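Local coordinates for protein Cwp19 (Clostridioides difficile, PDB 5OQ3) that probably cleaves peptidoglycan of the bacterial cell wall, the piece present here being the glycoside hydrolase domain with a TIM-barrel fold, at residues 159-164 and 199-204; 302-307 and 349-353; 57-61 and 364-368. All blocks are in the same frame, centred on the assembly; numbering follows the deposited sequence. Where two conformers were deposited one is given.

Interaction 1: residues 159-164 and 199-204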
ATOM      1  N   TYR A 159       7.410  -8.715 -13.193  1.00 12.18           N
ATOM      2  CA  TYR A 159       6.176  -7.961 -12.910  1.00 10.59           C
ATOM      3  C   TYR A 159       5.088  -8.395 -13.841  1.00 10.58           C
ATOM      4  O   TYR A 159       5.353  -8.725 -14.998  1.00 11.85           O
ATOM      5  CB  TYR A 159       6.462  -6.467 -13.144  1.00 10.79           C
ATOM      6  CG  TYR A 159       7.539  -5.902 -12.279  1.00 11.16           C
ATOM      7  CD1 TYR A 159       8.858  -6.011 -12.653  1.00 11.24           C
ATOM      8  CD2 TYR A 159       7.252  -5.223 -11.088  1.00 12.32           C
ATOM      9  CE1 TYR A 159       9.862  -5.524 -11.836  1.00 13.93           C
ATOM     10  CE2 TYR A 159       8.254  -4.737 -10.261  1.00 12.12           C
ATOM     11  CZ  TYR A 159       9.550  -4.842 -10.672  1.00 13.87           C
ATOM     12  OH  TYR A 159      10.521  -4.317  -9.839  1.00 17.20           O
ATOM     13  N   TYR A 160       3.841  -8.290 -13.371  1.00  9.12           N
ATOM     14  CA  TYR A 160       2.712  -8.351 -14.296  1.00  9.58           C
ATOM     15  C   TYR A 160       2.680  -7.060 -15.125  1.00  9.80           C
ATOM     16  O   TYR A 160       3.007  -5.988 -14.599  1.00 11.20           O
ATOM     17  CB  TYR A 160       1.392  -8.544 -13.584  1.00 10.26           C
ATOM     18  CG  TYR A 160       1.293  -9.861 -12.866  1.00 10.64           C
ATOM     19  CD1 TYR A 160       1.244 -11.078 -13.578  1.00 10.26           C
ATOM     20  CD2 TYR A 160       1.330  -9.919 -11.496  1.00 10.38           C
ATOM     21  CE1 TYR A 160       1.211 -12.279 -12.919  1.00 11.18           C
ATOM     22  CE2 TYR A 160       1.262 -11.120 -10.816  1.00 11.36           C
ATOM     23  CZ  TYR A 160       1.224 -12.313 -11.540  1.00 11.65           C
ATOM     24  OH  TYR A 160       1.157 -13.510 -10.867  1.00 12.83           O
ATOM     25  N   ASP A 161       2.287  -7.165 -16.378  1.00  8.31           N
ATOM     26  CA  ASP A 161       2.221  -6.019 -17.299  1.00  8.41           C
ATOM     27  C   ASP A 161       0.946  -5.212 -17.063  1.00  6.51           C
ATOM     28  O   ASP A 161      -0.163  -5.678 -17.392  1.00  7.88           O
ATOM     29  CB  ASP A 161       2.258  -6.564 -18.742  1.00  8.58           C
ATOM     30  CG  ASP A 161       2.374  -5.496 -19.813  1.00  8.86           C
ATOM     31  OD1 ASP A 161       2.106  -4.296 -19.522  1.00  9.18           O
ATOM     32  OD2 ASP A 161       2.778  -5.927 -20.925  1.00  9.95           O
ATOM     33  N   PRO A 162       1.073  -3.985 -16.531  1.00  6.72           N
ATOM     34  CA  PRO A 162      -0.136  -3.187 -16.265  1.00  6.93           C
ATOM     35  C   PRO A 162      -0.948  -2.856 -17.511  1.00  7.27           C
ATOM     36  O   PRO A 162      -2.139  -2.452 -17.363  1.00  7.78           O
ATOM     37  CB  PRO A 162       0.426  -1.934 -15.588  1.00  7.36           C
ATOM     38  CG  PRO A 162       1.793  -2.309 -15.091  1.00  8.33           C
ATOM     39  CD  PRO A 162       2.297  -3.305 -16.090  1.00  7.47           C
ATOM     40  N   GLY A 163      -0.349  -2.977 -18.695  1.00  8.06           N
ATOM     41  CA  GLY A 163      -1.031  -2.650 -19.924  1.00  8.28           C
ATOM     42  C   GLY A 163      -1.876  -3.718 -20.553  1.00  8.41           C
ATOM     43  O   GLY A 163      -2.534  -3.419 -21.549  1.00 10.29           O
ATOM     44  N   LEU A 164      -1.929  -4.923 -19.985  1.00  7.85           N
ATOM     45  CA  LEU A 164      -2.736  -5.981 -20.562  1.00  8.77           C
ATOM     46  C   LEU A 164      -4.092  -5.999 -19.917  1.00  9.21           C
ATOM     47  O   LEU A 164      -4.206  -6.124 -18.672  1.00  8.93           O
ATOM     48  CB  LEU A 164      -2.056  -7.337 -20.395  1.00  9.45           C
ATOM     49  CG  LEU A 164      -0.812  -7.552 -21.279  1.00 10.65           C
ATOM     50  CD1 LEU A 164      -0.105  -8.813 -20.879  1.00 11.23           C
ATOM     51  CD2 LEU A 164      -1.200  -7.603 -22.752  1.00 11.17           C
ATOM     52  N   PHE A 199      10.307   0.063 -19.307  1.00 19.97           N
ATOM     53  CA  PHE A 199       9.623  -1.187 -19.013  1.00 15.27           C
ATOM     54  C   PHE A 199       9.419  -1.833 -20.369  1.00 14.17           C
ATOM     55  O   PHE A 199       9.050  -1.130 -21.304  1.00 15.83           O
ATOM     56  CB  PHE A 199       8.272  -0.871 -18.405  1.00 16.00           C
ATOM     57  CG  PHE A 199       7.542  -2.038 -17.817  1.00 13.43           C
ATOM     58  CD1 PHE A 199       8.008  -2.701 -16.711  1.00 13.23           C
ATOM     59  CD2 PHE A 199       6.331  -2.414 -18.332  1.00 12.43           C
ATOM     60  CE1 PHE A 199       7.287  -3.707 -16.136  1.00 13.40           C
ATOM     61  CE2 PHE A 199       5.590  -3.436 -17.748  1.00 11.00           C
ATOM     62  CZ  PHE A 199       6.063  -4.075 -16.642  1.00 11.69           C
ATOM     63  N   ASN A 200       9.627  -3.144 -20.478  1.00 12.02           N
ATOM     64  CA  ASN A 200       9.595  -3.807 -21.770  1.00 12.73           C
ATOM     65  C   ASN A 200       8.180  -4.204 -22.173  1.00 11.91           C
ATOM     66  O   ASN A 200       7.826  -5.390 -22.207  1.00 13.67           O
ATOM     67  CB  ASN A 200      10.518  -5.023 -21.775  1.00 15.56           C
ATOM     68  CG  ASN A 200      10.677  -5.608 -23.155  1.00 20.03           C
ATOM     69  OD1 ASN A 200      10.118  -5.091 -24.132  1.00 26.05           O
ATOM     70  ND2 ASN A 200      11.425  -6.692 -23.244  1.00 23.41           N
ATOM     71  N   ASP A 201       7.395  -3.174 -22.478  1.00 11.84           N
ATOM     72  CA  ASP A 201       6.000  -3.320 -22.884  1.00 10.87           C
ATOM     73  C   ASP A 201       5.747  -2.841 -24.291  1.00 11.08           C
ATOM     74  O   ASP A 201       4.612  -2.529 -24.621  1.00 11.18           O
ATOM     75  CB  ASP A 201       5.053  -2.590 -21.923  1.00 11.77           C
ATOM     76  CG  ASP A 201       5.319  -1.110 -21.813  1.00 11.39           C
ATOM     77  OD1 ASP A 201       6.211  -0.597 -22.545  1.00 12.33           O
ATOM     78  OD2 ASP A 201       4.624  -0.440 -21.002  1.00 11.32           O
ATOM     79  N   THR A 202       6.758  -2.787 -25.141  1.00 12.67           N
ATOM     80  CA  THR A 202       6.549  -2.254 -26.496  1.00 12.92           C
ATOM     81  C   THR A 202       5.454  -3.000 -27.236  1.00 11.98           C
ATOM     82  O   THR A 202       4.636  -2.371 -27.907  1.00 12.58           O
ATOM     83  CB  THR A 202       7.835  -2.304 -27.287  1.00 16.02           C
ATOM     84  OG1 THR A 202       8.840  -1.635 -26.517  1.00 22.62           O
ATOM     85  CG2 THR A 202       7.663  -1.676 -28.638  1.00 19.15           C
ATOM     86  N   ALA A 203       5.418  -4.326 -27.128  1.00 11.23           N
ATOM     87  CA  ALA A 203       4.410  -5.083 -27.868  1.00 10.83           C
ATOM     88  C   ALA A 203       3.016  -4.764 -27.348  1.00  9.40           C
ATOM     89  O   ALA A 203       2.087  -4.599 -28.123  1.00 10.20           O
ATOM     90  CB  ALA A 203       4.699  -6.571 -27.776  1.00 13.34           C
ATOM     91  N   THR A 204       2.874  -4.643 -26.026  1.00  9.38           N
ATOM     92  CA  THR A 204       1.618  -4.284 -25.412  1.00  8.31           C
ATOM     93  C   THR A 204       1.172  -2.910 -25.908  1.00  8.04           C
ATOM     94  O   THR A 204       0.010  -2.711 -26.248  1.00  9.07           O
ATOM     95  CB  THR A 204       1.785  -4.272 -23.889  1.00  9.04           C
ATOM     96  OG1 THR A 204       2.453  -5.452 -23.484  1.00 11.63           O
ATOM     97  CG2 THR A 204       0.460  -4.184 -23.194  1.00  9.94           C
TER
HETATM   98  O   HOH W   1       2.450  -1.633 -19.959  1.00  9.30           O
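Asp161 and Phe199 both set CG anti to the backbone N (chi1 -173° and -169°), and these torsions bring the Asp161 carboxylate to Thr204 and the Phe199 ring to Asp161 and Pro162. The motif is an Asx turn within a type I beta turn, Asp161 to Leu164. It follows the hairpin strand 157-160, which belongs to the excursion between barrel strands 118-123 and 186-189. Segment 199-204 comes after strand 186-189, so the contact joins the excursions that follow two neighbouring strands.

The two carboxylate oxygens have separate partners. OD1 of Asp161 accepts from Gly163 N at 2.9 Å, met from above the carboxylate plane, which closes the Asx turn. Thr204 OG1 donates a hydrogen bond to OD2 of Asp161 (2.6 Å), on its syn side and 22° out of the plane. The turn is thereby tied to the first residues of helix 202-208.

Beside the Asx turn, Pro162 CD approaches Phe199 CE2 to 3.7 Å. Asp161 OD1 and Tyr160 O lie at the edge of the same ring, as does Tyr159 CB, 4.2 Å from Phe199 CE1. Thr204 CG2 packs on Gly163 O (3.5 Å) and on Leu164 CD2.

Asp201 has its stronger partner in Arg218, a salt bridge that probably tempers the proximity of two carboxylates. Between them, a water donates hydrogen bonds to Asp161 OD1 and Asp201 OD2, 2.7 Å each.

Interaction 2: residues 302-307 and 349-353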
ATOM      1  N   TYR A 302       7.980  18.296   4.701  1.00 11.75           N
ATOM      2  CA  TYR A 302       6.721  17.818   5.222  1.00 10.63           C
ATOM      3  C   TYR A 302       5.653  18.911   5.338  1.00 10.77           C
ATOM      4  O   TYR A 302       4.480  18.708   4.982  1.00 11.61           O
ATOM      5  CB  TYR A 302       6.935  17.162   6.595  1.00 10.75           C
ATOM      6  CG  TYR A 302       5.685  16.545   7.203  1.00 10.30           C
ATOM      7  CD1 TYR A 302       4.776  17.319   7.966  1.00  9.89           C
ATOM      8  CD2 TYR A 302       5.391  15.185   7.037  1.00 10.56           C
ATOM      9  CE1 TYR A 302       3.647  16.743   8.539  1.00 10.02           C
ATOM     10  CE2 TYR A 302       4.257  14.627   7.588  1.00  9.39           C
ATOM     11  CZ  TYR A 302       3.396  15.393   8.345  1.00  9.87           C
ATOM     12  OH  TYR A 302       2.301  14.806   8.885  1.00 10.54           O
ATOM     13  N   SER A 303       6.020  20.058   5.857  1.00 11.63           N
ATOM     14  CA  SER A 303       5.036  21.112   6.062  0.67 12.33           C
ATOM     15  C   SER A 303       4.456  21.631   4.723  1.00 12.62           C
ATOM     16  O   SER A 303       3.267  21.967   4.659  1.00 13.46           O
ATOM     17  CB  SER A 303       5.627  22.237   6.914  0.67 13.29           C
ATOM     18  OG  SER A 303       6.521  23.032   6.177  0.67 16.48           O
ATOM     19  N   LYS A 304       5.262  21.690   3.675  1.00 11.78           N
ATOM     20  CA  LYS A 304       4.780  22.117   2.355  1.00 12.56           C
ATOM     21  C   LYS A 304       3.898  21.044   1.754  1.00 12.14           C
ATOM     22  O   LYS A 304       2.851  21.335   1.146  1.00 12.94           O
ATOM     23  CB  LYS A 304       5.962  22.411   1.411  1.00 15.36           C
ATOM     24  CG  LYS A 304       6.757  23.632   1.857  1.00 19.17           C
ATOM     25  CD  LYS A 304       7.815  24.014   0.835  1.00 23.61           C
ATOM     26  CE  LYS A 304       8.480  25.321   1.219  1.00 31.44           C
ATOM     27  NZ  LYS A 304       9.707  25.513   0.417  1.00 39.25           N
ATOM     28  N   LEU A 305       4.287  19.788   1.953  1.00 11.17           N
ATOM     29  CA  LEU A 305       3.531  18.708   1.363  1.00 10.92           C
ATOM     30  C   LEU A 305       2.173  18.488   2.006  1.00  9.18           C
ATOM     31  O   LEU A 305       1.209  18.166   1.286  1.00 10.54           O
ATOM     32  CB  LEU A 305       4.388  17.443   1.332  1.00 10.73           C
ATOM     33  CG  LEU A 305       5.449  17.470   0.203  1.00 12.15           C
ATOM     34  CD1 LEU A 305       6.575  16.482   0.488  1.00 14.32           C
ATOM     35  CD2 LEU A 305       4.777  17.243  -1.157  1.00 12.08           C
ATOM     36  N   VAL A 306       2.045  18.626   3.323  1.00 10.21           N
ATOM     37  CA  VAL A 306       0.711  18.479   3.913  1.00  9.20           C
ATOM     38  C   VAL A 306      -0.251  19.517   3.312  1.00 10.72           C
ATOM     39  O   VAL A 306      -1.391  19.197   3.017  1.00 10.91           O
ATOM     40  CB  VAL A 306       0.698  18.493   5.460  1.00 12.75           C
ATOM     41  CG1 VAL A 306       1.307  17.240   6.049  1.00 13.48           C
ATOM     42  CG2 VAL A 306       1.303  19.731   6.049  1.00 14.36           C
ATOM     43  N   ALA A 307       0.220  20.733   3.130  1.00 11.20           N
ATOM     44  CA  ALA A 307      -0.593  21.790   2.521  1.00 11.38           C
ATOM     45  C   ALA A 307      -0.974  21.494   1.081  1.00 11.28           C
ATOM     46  O   ALA A 307      -2.115  21.693   0.656  1.00 12.13           O
ATOM     47  CB  ALA A 307       0.108  23.121   2.623  1.00 12.94           C
ATOM     48  N   LEU A 349       0.305  19.648  13.203  1.00  9.34           N
ATOM     49  CA  LEU A 349       0.191  20.393  11.964  1.00  9.21           C
ATOM     50  C   LEU A 349      -0.924  19.825  11.095  1.00  9.55           C
ATOM     51  O   LEU A 349      -1.715  20.597  10.532  1.00 10.11           O
ATOM     52  CB  LEU A 349       1.526  20.400  11.241  1.00 10.19           C
ATOM     53  CG  LEU A 349       1.561  21.199   9.932  1.00 11.27           C
ATOM     54  CD1 LEU A 349       1.232  22.683  10.165  1.00 11.61           C
ATOM     55  CD2 LEU A 349       2.881  20.998   9.209  1.00 12.52           C
ATOM     56  N   ASN A 350      -0.970  18.495  10.941  1.00  9.00           N
ATOM     57  CA  ASN A 350      -2.002  17.891  10.135  1.00  8.99           C
ATOM     58  C   ASN A 350      -3.363  18.382  10.561  1.00  8.83           C
ATOM     59  O   ASN A 350      -4.249  18.587   9.736  1.00  9.09           O
ATOM     60  CB  ASN A 350      -2.042  16.365  10.302  1.00  9.55           C
ATOM     61  CG  ASN A 350      -0.811  15.658   9.783  1.00  8.94           C
ATOM     62  OD1 ASN A 350       0.082  16.272   9.165  1.00  9.75           O
ATOM     63  ND2 ASN A 350      -0.727  14.362  10.100  1.00  9.18           N
ATOM     64  N   ARG A 351      -3.570  18.464  11.864  1.00  9.61           N
ATOM     65  CA  ARG A 351      -4.863  18.812  12.423  1.00 10.87           C
ATOM     66  C   ARG A 351      -5.298  20.258  12.170  1.00 11.57           C
ATOM     67  O   ARG A 351      -6.427  20.617  12.436  1.00 13.85           O
ATOM     68  CB  ARG A 351      -4.887  18.423  13.907  1.00 12.37           C
ATOM     69  CG  ARG A 351      -4.992  16.894  14.089  1.00 13.35           C
ATOM     70  CD  ARG A 351      -4.645  16.458  15.453  1.00 14.64           C
ATOM     71  NE  ARG A 351      -5.051  15.098  15.726  1.00 13.21           N
ATOM     72  CZ  ARG A 351      -4.895  14.522  16.904  1.00 13.55           C
ATOM     73  NH1 ARG A 351      -4.287  15.191  17.894  1.00 15.59           N
ATOM     74  NH2 ARG A 351      -5.331  13.313  17.104  1.00 13.63           N
ATOM     75  N   LYS A 352      -4.391  21.085  11.665  1.00 10.42           N
ATOM     76  CA  LYS A 352      -4.750  22.426  11.209  1.00 10.88           C
ATOM     77  C   LYS A 352      -5.488  22.425   9.881  1.00 12.54           C
ATOM     78  O   LYS A 352      -6.040  23.467   9.488  1.00 16.80           O
ATOM     79  CB  LYS A 352      -3.510  23.308  11.118  1.00 11.48           C
ATOM     80  CG  LYS A 352      -2.808  23.546  12.457  1.00 10.91           C
ATOM     81  CD  LYS A 352      -3.734  24.218  13.495  1.00 10.20           C
ATOM     82  CE  LYS A 352      -2.909  24.713  14.692  1.00 10.43           C
ATOM     83  NZ  LYS A 352      -3.818  25.420  15.667  1.00 10.81           N
ATOM     84  N   TYR A 353      -5.494  21.282   9.177  1.00 10.41           N
ATOM     85  CA  TYR A 353      -6.100  21.188   7.840  1.00 10.56           C
ATOM     86  C   TYR A 353      -7.342  20.348   7.903  1.00 12.16           C
ATOM     87  O   TYR A 353      -7.287  19.135   8.148  1.00 11.86           O
ATOM     88  CB  TYR A 353      -5.074  20.556   6.838  1.00  8.70           C
ATOM     89  CG  TYR A 353      -3.878  21.439   6.618  1.00 10.71           C
ATOM     90  CD1 TYR A 353      -2.791  21.363   7.450  1.00 11.40           C
ATOM     91  CD2 TYR A 353      -3.844  22.385   5.587  1.00 11.25           C
ATOM     92  CE1 TYR A 353      -1.704  22.194   7.287  1.00 12.41           C
ATOM     93  CE2 TYR A 353      -2.766  23.238   5.413  1.00 12.36           C
ATOM     94  CZ  TYR A 353      -1.684  23.135   6.270  1.00 11.47           C
ATOM     95  OH  TYR A 353      -0.596  23.986   6.106  1.00 14.28           O
TER
HETATM   96  O   HOH W   2       2.021  23.610   6.521  1.00 15.88           O
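The Tyr302 hydroxyl donates to Asn350 OD1 at 2.7 Å. Tyr302 carries its ring anti to the backbone N (chi1 -176°), which sends the ring across to the second segment. The donor lies in the carbonyl plane of Asn350, on a lone pair, with a C=O...donor angle of 112°. Ring and amide planes are 25° apart, and Asn350 OD1 lies at the ring edge, near its plane. Gln324 completes the network, bonding through NE2 to Tyr302 OH and through OE1 to Asn350 ND2. With both ends of the Asn350 amide engaged, its rotation is probably fixed.

The two methyls of Val306 meet different partners. CG1 rests against Asn350 OD1 at 3.5 Å, whereas CG2, placed between the backbone N and the carbonyl carbon, faces Leu349 CD2 at 3.8 Å. Leu349 holds CG anti to its own backbone N, which carries CD2 to both Val306 and Ser303; Ser303 CB also lies 3.8 Å from Leu349 CD2.

Tyr353, the last residue of a type I beta turn from Asn350 to Tyr353, brings its ring to the end of the first segment. Ala307 CB is 3.7 Å from Tyr353 OH, and Val306 CG2 is 4.1 Å from Tyr353 CE1. A water adds a polar link, donating to Ser303 O and hydrogen-bonding Tyr353 OH.

In the TIM barrel, helices 302-313 and 343-350 follow strands 286-287 and 319-324, and are thus consecutive outer helices; Tyr302 and Asn350 both rest on Ile322 of strand 319-324, and Asn350 also reaches Ile356 and Ser359 of strand 356-361.

Interaction 3: residues 57-61 and 364-368; sequences LLDKL and AKDIA
Ala368, Leu61 and Lys60 lose the most surface here, and each meets the other helix in a different way. Ala368 offers its methyl to Leu57, whose CD1 lies 3.9 Å from Ala368 CB. The same CD1 of Leu57 is 4.1 Å from Ala364 CB, so one leucine methyl bears on two alanines a single turn apart. The small side chains are consistent with the close approach of the backbones, Lys60 CA to Ala368 CA 6.1 Å.

Both branches of Leu61 take part. CD1 reaches Ala364 CB at 4.1 Å, while CD2 lies 3.8 Å from Ile367 CD1 and also touches CB and CG2 of that residue; the two side chains cross at about a right angle. The short helical segments themselves cross at 71°, with axes 9.5 Å apart at closest approach. Helix 47-63 follows the first barrel strand, 27-32, and helix 364-369 follows the last, 356-361. Because these two strands are neighbours in the closed eight-stranded TIM barrel, the contact lies where the ends of the fold come together. Leu57, Leu61 and Ala364 all pack on Ile32 of strand 27-32, and Ile367 continues onto Ile373 and Leu377 of helix 371-381.

Lys60, on the solvent side, lies along Ala368. Its chain is bent at chi2, chi3 and chi4, with Lys60 CG 4.0 Å from Ala368 CA. Lys60 was deposited in two conformers, so its weak hydrogen bond from NZ to Ala368 O (3.3 Å), and the water joining the same two atoms, are doubtful.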
ATOM      1  N   LEU A  57       0.363  -7.910  19.018  1.00 13.63           N
ATOM      2  CA  LEU A  57       0.599  -6.709  18.219  1.00 12.83           C
ATOM      3  C   LEU A  57      -0.652  -5.817  18.225  1.00 12.81           C
ATOM      4  O   LEU A  57      -0.566  -4.627  18.508  1.00 14.15           O
ATOM      5  CB  LEU A  57       1.096  -7.069  16.831  1.00 14.30           C
ATOM      6  CG  LEU A  57       1.335  -5.916  15.846  1.00 15.35           C
ATOM      7  CD1 LEU A  57       2.415  -4.982  16.402  1.00 16.67           C
ATOM      8  CD2 LEU A  57       1.722  -6.447  14.484  1.00 16.89           C
ATOM      9  N   LEU A  58      -1.827  -6.390  17.963  1.00 11.85           N
ATOM     10  CA  LEU A  58      -3.023  -5.568  17.987  1.00 12.69           C
ATOM     11  C   LEU A  58      -3.253  -4.940  19.343  1.00 12.91           C
ATOM     12  O   LEU A  58      -3.714  -3.800  19.432  1.00 13.55           O
ATOM     13  CB  LEU A  58      -4.225  -6.380  17.612  1.00 13.01           C
ATOM     14  CG  LEU A  58      -4.342  -6.882  16.187  1.00 11.77           C
ATOM     15  CD1 LEU A  58      -5.757  -7.350  15.978  1.00 13.57           C
ATOM     16  CD2 LEU A  58      -4.037  -5.791  15.172  1.00 13.50           C
ATOM     17  N   ASP A  59      -2.979  -5.708  20.411  1.00 12.40           N
ATOM     18  CA  ASP A  59      -3.200  -5.143  21.734  1.00 13.57           C
ATOM     19  C   ASP A  59      -2.334  -3.898  21.953  1.00 13.83           C
ATOM     20  O   ASP A  59      -2.797  -2.906  22.496  1.00 14.95           O
ATOM     21  CB  ASP A  59      -2.858  -6.154  22.841  1.00 13.75           C
ATOM     22  CG  ASP A  59      -3.850  -7.296  22.968  1.00 17.32           C
ATOM     23  OD1 ASP A  59      -5.005  -7.177  22.504  1.00 20.15           O
ATOM     24  OD2 ASP A  59      -3.461  -8.298  23.620  1.00 22.13           O
ATOM     25  N   LYS A  60      -1.088  -3.956  21.519  1.00 13.39           N
ATOM     26  CA  LYS A  60      -0.187  -2.832  21.701  0.54 15.16           C
ATOM     27  C   LYS A  60      -0.664  -1.638  20.823  1.00 15.37           C
ATOM     28  O   LYS A  60      -0.705  -0.507  21.294  1.00 16.14           O
ATOM     29  CB  LYS A  60       1.249  -3.261  21.381  0.54 19.02           C
ATOM     30  CG  LYS A  60       2.349  -2.379  21.969  0.54 22.50           C
ATOM     31  CD  LYS A  60       2.640  -2.638  23.453  0.54 25.09           C
ATOM     32  CE  LYS A  60       3.464  -3.904  23.771  0.54 27.88           C
ATOM     33  NZ  LYS A  60       4.913  -3.840  23.402  0.54 29.31           N
ATOM     34  N   LEU A  61      -1.084  -1.905  19.586  1.00 13.48           N
ATOM     35  CA  LEU A  61      -1.583  -0.823  18.728  1.00 13.02           C
ATOM     36  C   LEU A  61      -2.845  -0.176  19.316  1.00 12.87           C
ATOM     37  O   LEU A  61      -2.945   1.041  19.378  1.00 13.68           O
ATOM     38  CB  LEU A  61      -1.855  -1.362  17.335  1.00 12.92           C
ATOM     39  CG  LEU A  61      -0.662  -1.939  16.563  1.00 13.44           C
ATOM     40  CD1 LEU A  61      -1.121  -2.562  15.251  1.00 13.42           C
ATOM     41  CD2 LEU A  61       0.388  -0.876  16.336  1.00 14.19           C
ATOM     42  N   ALA A 364       3.793  -0.854  12.039  1.00 12.36           N
ATOM     43  CA  ALA A 364       3.332  -1.352  13.333  1.00 12.57           C
ATOM     44  C   ALA A 364       4.449  -1.721  14.293  1.00 14.37           C
ATOM     45  O   ALA A 364       4.346  -1.418  15.498  1.00 14.97           O
ATOM     46  CB  ALA A 364       2.419  -2.538  13.125  1.00 12.45           C
ATOM     47  N   LYS A 365       5.513  -2.361  13.796  1.00 13.81           N
ATOM     48  CA  LYS A 365       6.609  -2.753  14.678  1.00 15.62           C
ATOM     49  C   LYS A 365       7.236  -1.558  15.393  1.00 16.05           C
ATOM     50  O   LYS A 365       7.792  -1.695  16.495  1.00 17.70           O
ATOM     51  CB  LYS A 365       7.677  -3.531  13.904  1.00 15.51           C
ATOM     52  CG  LYS A 365       8.514  -2.743  12.900  1.00 20.44           C
ATOM     53  CD  LYS A 365       9.562  -3.686  12.298  1.00 28.03           C
ATOM     54  CE  LYS A 365      10.296  -3.086  11.119  1.00 36.46           C
ATOM     55  NZ  LYS A 365      11.124  -1.919  11.514  1.00 45.51           N
ATOM     56  N   ASP A 366       7.239  -0.407  14.711  1.00 14.26           N
ATOM     57  CA  ASP A 366       7.893   0.757  15.314  1.00 15.18           C
ATOM     58  C   ASP A 366       7.140   1.252  16.535  1.00 15.69           C
ATOM     59  O   ASP A 366       7.735   1.669  17.501  1.00 17.48           O
ATOM     60  CB  ASP A 366       8.054   1.863  14.281  1.00 17.30           C
ATOM     61  CG  ASP A 366       8.957   1.455  13.156  1.00 15.17           C
ATOM     62  OD1 ASP A 366      10.142   1.138  13.391  1.00 18.38           O
ATOM     63  OD2 ASP A 366       8.504   1.473  12.001  1.00 15.76           O
ATOM     64  N   ILE A 367       5.814   1.162  16.472  1.00 13.87           N
ATOM     65  CA  ILE A 367       5.001   1.447  17.641  1.00 16.20           C
ATOM     66  C   ILE A 367       5.243   0.392  18.730  1.00 18.49           C
ATOM     67  O   ILE A 367       5.481   0.753  19.905  1.00 20.22           O
ATOM     68  CB  ILE A 367       3.504   1.480  17.258  1.00 14.82           C
ATOM     69  CG1 ILE A 367       3.219   2.632  16.291  1.00 14.04           C
ATOM     70  CG2 ILE A 367       2.644   1.664  18.505  1.00 16.44           C
ATOM     71  CD1 ILE A 367       1.858   2.608  15.627  1.00 13.92           C
ATOM     72  N   ALA A 368       5.165  -0.875  18.334  1.00 20.73           N
ATOM     73  CA  ALA A 368       5.360  -1.975  19.304  1.00 20.30           C
ATOM     74  C   ALA A 368       6.706  -1.932  20.032  1.00 21.45           C
ATOM     75  O   ALA A 368       6.769  -2.268  21.214  1.00 25.40           O
ATOM     76  CB  ALA A 368       5.153  -3.331  18.630  1.00 22.69           C
TER
HETATM   77  O   HOH W   3       6.530  -1.926  24.415  1.00 35.95           O

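The three contacts are spread round the barrel and none touches another. Interaction 3, between the first and last parts of the barrel, spans the chain segment that contains both others. Interactions 1 and 3 lie on opposite sides of the chain's centre, their centres about 38 Å apart. Interaction 2 is about 37 Å from interaction 1, centre to centre, but about 25 Å from interaction 3. Interactions 2 and 3 join helices beside the barrel wall, whereas interaction 1 joins the excursions that follow strands 118-123 and 186-189. No ligand or catalytic residue is identified here; TIM-barrel active sites lie at the C-terminal ends of the strands, where the excursions of interaction 1 begin.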